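PDB 5NNL: inactive dihydroorotase-like domain from Chaetomium thermophilum, which is a catalytically inactive member of the dihydroorotase-like family, built on an alpha/beta-barrel with a smaller beta-sheet region formed by the first strand and later strands. Local coordinates for residues A[1-13]-A[278-290]. Numbering follows the deposited sequence.
Sequences HRTIQLPGLINIA and VGATVEIELDRAF
Ile-4 and Ile-284 face each other as a hydrogen-bonded pair in an antiparallel beta ladder that joins the first strand of this dihydroorotase-like chain, 3-7, to strand 281-285, from beyond the barrel helices. The amide of Ile-4 donates a hydrogen bond to Ile-284 O at 3.0 Å, in the carbonyl plane, and Ile-284 N answers to Ile-4 O. At the next hydrogen-bonded pair, Leu-6 N reaches Val-282 O at 2.7 Å in a nearly straight bond (174° at the proton), and Val-282 N returns the bond to Leu-6 O. Pro-7 has no amide proton to give, but as a non-hydrogen-bonded partner of Thr-281 it owes the ladder none. Beyond it, Gly-8 N donates to Ala-280 O from well above the carbonyl plane; Gly-8 suits this close passage, since a CB here would collide with that of Ala-280. The hydroxyl of Thr-281 is hydrogen-bonded to that of Thr-314, outside the two segments.

Branched, apolar residues fill the face shared by Ile-4, Leu-6, Val-282 and Ile-284, where Leu-6 CD1 presses on Ile-284 CD1 at 3.5 Å, a tight fit; Leu-247 of helix 242-251 touches Ile-284 too. On the other face, Thr-3 CG2, anti to the backbone N (OG1 at chi1 -68°), lies 3.7 Å from Glu-283 CG, with polar ends suited to this more exposed side.

At the far end Leu-286 N donates a bent hydrogen bond to Arg-2 O, and Leu-286 CD2 lies over one guanidinium face. Arg-2, bent at chi3 (-83°), forms a salt bridge, its NE meeting Asp-287 OD2 at 2.8 Å from the syn side but tilted out of the carboxylate plane, while Arg-2 NH1 adds a weak bond to Asp-287 OD1 at 3.1 Å.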
loop_
_atom_site.group_PDB
_atom_site.type_symbol
_atom_site.label_atom_id
_atom_site.label_comp_id
_atom_site.label_asym_id
_atom_site.label_seq_id
_atom_site.Cartn_x
_atom_site.Cartn_y
_atom_site.Cartn_z
ATOM N N HIS A 1 29.323 -11.244 -0.625
ATOM C CA HIS A 1 28.040 -10.799 -1.157
ATOM C C HIS A 1 26.884 -11.487 -0.436
ATOM O O HIS A 1 26.653 -12.680 -0.617
ATOM C CB HIS A 1 27.965 -11.070 -2.649
ATOM N N ARG A 2 26.159 -10.724 0.377
ATOM C CA ARG A 2 25.046 -11.271 1.140
ATOM C C ARG A 2 23.843 -11.509 0.235
ATOM O O ARG A 2 23.432 -10.616 -0.513
ATOM C CB ARG A 2 24.662 -10.326 2.279
ATOM C CG ARG A 2 25.516 -10.470 3.527
ATOM C CD ARG A 2 24.980 -9.607 4.663
ATOM N NE ARG A 2 25.442 -8.226 4.569
ATOM C CZ ARG A 2 25.050 -7.247 5.379
ATOM N NH1 ARG A 2 25.533 -6.025 5.214
ATOM N NH2 ARG A 2 24.174 -7.481 6.349
ATOM N N THR A 3 23.285 -12.717 0.309
ATOM C CA THR A 3 22.059 -13.080 -0.389
ATOM C C THR A 3 21.036 -13.578 0.620
ATOM O O THR A 3 21.375 -14.323 1.545
ATOM C CB THR A 3 22.317 -14.166 -1.443
ATOM O OG1 THR A 3 23.116 -13.630 -2.502
ATOM C CG2 THR A 3 21.013 -14.685 -2.025
ATOM N N ILE A 4 19.781 -13.172 0.435
ATOM C CA ILE A 4 18.682 -13.599 1.289
ATOM C C ILE A 4 17.531 -14.077 0.412
ATOM O O ILE A 4 17.286 -13.528 -0.669
ATOM C CB ILE A 4 18.219 -12.466 2.232
ATOM C CG1 ILE A 4 17.736 -11.252 1.427
ATOM C CG2 ILE A 4 19.361 -12.076 3.173
ATOM C CD1 ILE A 4 17.099 -10.158 2.278
ATOM N N GLN A 5 16.838 -15.114 0.874
ATOM C CA GLN A 5 15.673 -15.656 0.189
ATOM C C GLN A 5 14.422 -15.224 0.941
ATOM O O GLN A 5 14.275 -15.523 2.132
ATOM C CB GLN A 5 15.747 -17.179 0.100
ATOM C CG GLN A 5 16.547 -17.703 -1.083
ATOM C CD GLN A 5 17.081 -19.106 -0.848
ATOM O OE1 GLN A 5 16.316 -20.059 -0.688
ATOM N NE2 GLN A 5 18.399 -19.237 -0.816
ATOM N N LEU A 6 13.530 -14.520 0.252
ATOM C CA LEU A 6 12.281 -14.077 0.840
ATOM C C LEU A 6 11.105 -14.675 0.081
ATOM O O LEU A 6 11.225 -14.989 -1.106
ATOM C CB LEU A 6 12.165 -12.547 0.814
ATOM C CG LEU A 6 13.159 -11.770 1.673
ATOM C CD1 LEU A 6 12.995 -10.272 1.464
ATOM C CD2 LEU A 6 12.979 -12.114 3.138
ATOM N N PRO A 7 9.962 -14.849 0.733
ATOM C CA PRO A 7 8.745 -15.188 -0.005
ATOM C C PRO A 7 8.279 -13.995 -0.820
ATOM O O PRO A 7 8.754 -12.869 -0.658
ATOM C CB PRO A 7 7.748 -15.544 1.097
ATOM C CG PRO A 7 8.193 -14.731 2.264
ATOM C CD PRO A 7 9.692 -14.625 2.165
ATOM N N GLY A 8 7.333 -14.258 -1.717
ATOM C CA GLY A 8 6.710 -13.184 -2.463
ATOM C C GLY A 8 6.190 -12.121 -1.521
ATOM O O GLY A 8 5.574 -12.445 -0.501
ATOM N N LEU A 9 6.442 -10.854 -1.830
ATOM C CA LEU A 9 6.111 -9.767 -0.918
ATOM C C LEU A 9 4.753 -9.168 -1.264
ATOM O O LEU A 9 4.173 -9.428 -2.322
ATOM C CB LEU A 9 7.204 -8.691 -0.940
ATOM C CG LEU A 9 8.595 -9.161 -0.494
ATOM C CD1 LEU A 9 9.609 -8.028 -0.628
ATOM C CD2 LEU A 9 8.578 -9.698 0.942
ATOM N N ILE A 10 4.252 -8.347 -0.344
ATOM C CA ILE A 10 2.885 -7.850 -0.385
ATOM C C ILE A 10 2.906 -6.339 -0.214
ATOM O O ILE A 10 3.497 -5.826 0.743
ATOM C CB ILE A 10 2.015 -8.509 0.702
ATOM C CG1 ILE A 10 1.984 -10.026 0.494
ATOM C CG2 ILE A 10 0.603 -7.926 0.692
ATOM C CD1 ILE A 10 1.241 -10.798 1.576
ATOM N N ASN A 11 2.278 -5.632 -1.148
ATOM C CA ASN A 11 2.051 -4.194 -1.042
ATOM C C ASN A 11 0.553 -3.971 -0.888
ATOM O O ASN A 11 -0.214 -4.196 -1.831
ATOM C CB ASN A 11 2.583 -3.447 -2.263
ATOM C CG ASN A 11 2.235 -1.969 -2.233
ATOM O OD1 ASN A 11 2.058 -1.386 -1.163
ATOM N ND2 ASN A 11 2.118 -1.362 -3.404
ATOM N N ILE A 12 0.130 -3.531 0.302
ATOM C CA ILE A 12 -1.296 -3.362 0.568
ATOM C C ILE A 12 -1.871 -2.060 0.031
ATOM O O ILE A 12 -3.042 -1.763 0.294
ATOM C CB ILE A 12 -1.600 -3.427 2.076
ATOM C CG1 ILE A 12 -0.810 -2.352 2.828
ATOM C CG2 ILE A 12 -1.257 -4.796 2.611
ATOM C CD1 ILE A 12 -1.391 -1.997 4.168
ATOM N N ALA A 13 -1.093 -1.270 -0.704
ATOM C CA ALA A 13 -1.594 -0.009 -1.256
ATOM C C ALA A 13 -0.803 0.269 -2.535
ATOM O O ALA A 13 0.242 0.922 -2.505
ATOM C CB ALA A 13 -1.470 1.135 -0.259
ATOM N N VAL A 278 2.028 -20.409 -3.197
ATOM C CA VAL A 278 3.057 -21.388 -3.512
ATOM C C VAL A 278 3.800 -20.928 -4.757
ATOM O O VAL A 278 3.195 -20.450 -5.728
ATOM C CB VAL A 278 2.443 -22.789 -3.698
ATOM C CG1 VAL A 278 1.700 -22.905 -5.027
ATOM C CG2 VAL A 278 3.520 -23.876 -3.572
ATOM N N GLY A 279 5.124 -21.033 -4.718
ATOM C CA GLY A 279 5.944 -20.760 -5.876
ATOM C C GLY A 279 6.374 -19.323 -6.048
ATOM O O GLY A 279 7.131 -19.032 -6.984
ATOM N N ALA A 280 5.916 -18.412 -5.193
ATOM C CA ALA A 280 6.322 -17.014 -5.267
ATOM C C ALA A 280 7.520 -16.822 -4.347
ATOM O O ALA A 280 7.391 -16.924 -3.123
ATOM C CB ALA A 280 5.169 -16.087 -4.886
ATOM N N THR A 281 8.688 -16.560 -4.933
ATOM C CA THR A 281 9.914 -16.378 -4.171
ATOM C C THR A 281 10.670 -15.164 -4.693
ATOM O O THR A 281 10.532 -14.775 -5.856
ATOM C CB THR A 281 10.820 -17.622 -4.243
ATOM O OG1 THR A 281 11.340 -17.770 -5.569
ATOM C CG2 THR A 281 10.044 -18.878 -3.859
ATOM N N VAL A 282 11.470 -14.570 -3.809
ATOM C CA VAL A 282 12.299 -13.412 -4.125
ATOM C C VAL A 282 13.705 -13.667 -3.601
ATOM O O VAL A 282 13.888 -13.922 -2.405
ATOM C CB VAL A 282 11.734 -12.115 -3.511
ATOM C CG1 VAL A 282 12.595 -10.916 -3.898
ATOM C CG2 VAL A 282 10.308 -11.899 -3.940
ATOM N N GLU A 283 14.693 -13.573 -4.485
ATOM C CA GLU A 283 16.098 -13.676 -4.116
ATOM C C GLU A 283 16.742 -12.306 -4.271
ATOM O O GLU A 283 16.648 -11.691 -5.339
ATOM C CB GLU A 283 16.831 -14.703 -4.980
ATOM C CG GLU A 283 18.287 -14.922 -4.574
ATOM C CD GLU A 283 18.986 -15.972 -5.421
ATOM O OE1 GLU A 283 18.624 -16.111 -6.612
ATOM O OE2 GLU A 283 19.890 -16.657 -4.894
ATOM N N ILE A 284 17.401 -11.843 -3.210
ATOM C CA ILE A 284 17.898 -10.476 -3.121
ATOM C C ILE A 284 19.383 -10.503 -2.796
ATOM O O ILE A 284 19.808 -11.166 -1.842
ATOM C CB ILE A 284 17.124 -9.671 -2.059
ATOM C CG1 ILE A 284 15.689 -9.441 -2.534
ATOM C CG2 ILE A 284 17.793 -8.335 -1.783
ATOM C CD1 ILE A 284 14.696 -9.469 -1.437
ATOM N N GLU A 285 20.168 -9.779 -3.589
ATOM C CA GLU A 285 21.570 -9.508 -3.278
ATOM C C GLU A 285 21.575 -8.265 -2.394
ATOM O O GLU A 285 21.550 -7.130 -2.871
ATOM C CB GLU A 285 22.378 -9.337 -4.558
ATOM C CG GLU A 285 22.494 -10.645 -5.352
ATOM C CD GLU A 285 22.740 -10.456 -6.843
ATOM O OE1 GLU A 285 23.455 -11.293 -7.432
ATOM O OE2 GLU A 285 22.210 -9.491 -7.433
ATOM N N LEU A 286 21.586 -8.497 -1.080
ATOM C CA LEU A 286 21.368 -7.423 -0.114
ATOM C C LEU A 286 22.472 -6.374 -0.160
ATOM O O LEU A 286 22.220 -5.197 0.121
ATOM C CB LEU A 286 21.258 -8.027 1.285
ATOM C CG LEU A 286 21.166 -7.074 2.473
ATOM C CD1 LEU A 286 19.955 -6.169 2.348
ATOM C CD2 LEU A 286 21.113 -7.872 3.763
ATOM N N ASP A 287 23.694 -6.772 -0.517
ATOM C CA ASP A 287 24.851 -5.889 -0.474
ATOM C C ASP A 287 25.197 -5.268 -1.817
ATOM O O ASP A 287 26.086 -4.414 -1.871
ATOM C CB ASP A 287 26.078 -6.651 0.039
ATOM C CG ASP A 287 26.185 -6.640 1.547
ATOM O OD1 ASP A 287 25.861 -5.599 2.165
ATOM O OD2 ASP A 287 26.601 -7.674 2.113
ATOM N N ARG A 288 24.541 -5.677 -2.896
ATOM C CA ARG A 288 24.890 -5.154 -4.208
ATOM C C ARG A 288 24.402 -3.718 -4.340
ATOM O O ARG A 288 23.217 -3.432 -4.131
ATOM C CB ARG A 288 24.294 -6.028 -5.305
ATOM C CG ARG A 288 24.834 -5.691 -6.680
ATOM C CD ARG A 288 24.282 -6.602 -7.752
ATOM N NE ARG A 288 24.617 -6.104 -9.084
ATOM C CZ ARG A 288 24.065 -6.535 -10.214
ATOM N NH1 ARG A 288 23.136 -7.482 -10.191
ATOM N NH2 ARG A 288 24.442 -6.014 -11.373
ATOM N N ALA A 289 25.317 -2.815 -4.677
ATOM C CA ALA A 289 24.968 -1.424 -4.913
ATOM C C ALA A 289 24.466 -1.230 -6.337
ATOM O O ALA A 289 24.806 -1.989 -7.251
ATOM C CB ALA A 289 26.172 -0.516 -4.667
ATOM N N PHE A 290 23.646 -0.199 -6.517
ATOM C CA PHE A 290 23.143 0.166 -7.831
ATOM C C PHE A 290 22.685 1.613 -7.779
ATOM O O PHE A 290 22.217 2.093 -6.743
ATOM C CB PHE A 290 21.990 -0.740 -8.272
ATOM C CG PHE A 290 20.688 -0.441 -7.584
ATOM C CD1 PHE A 290 20.421 -0.947 -6.324
ATOM C CD2 PHE A 290 19.731 0.346 -8.200
ATOM C CE1 PHE A 290 19.226 -0.672 -5.692
ATOM C CE2 PHE A 290 18.533 0.621 -7.572
ATOM C CZ PHE A 290 18.281 0.112 -6.317
#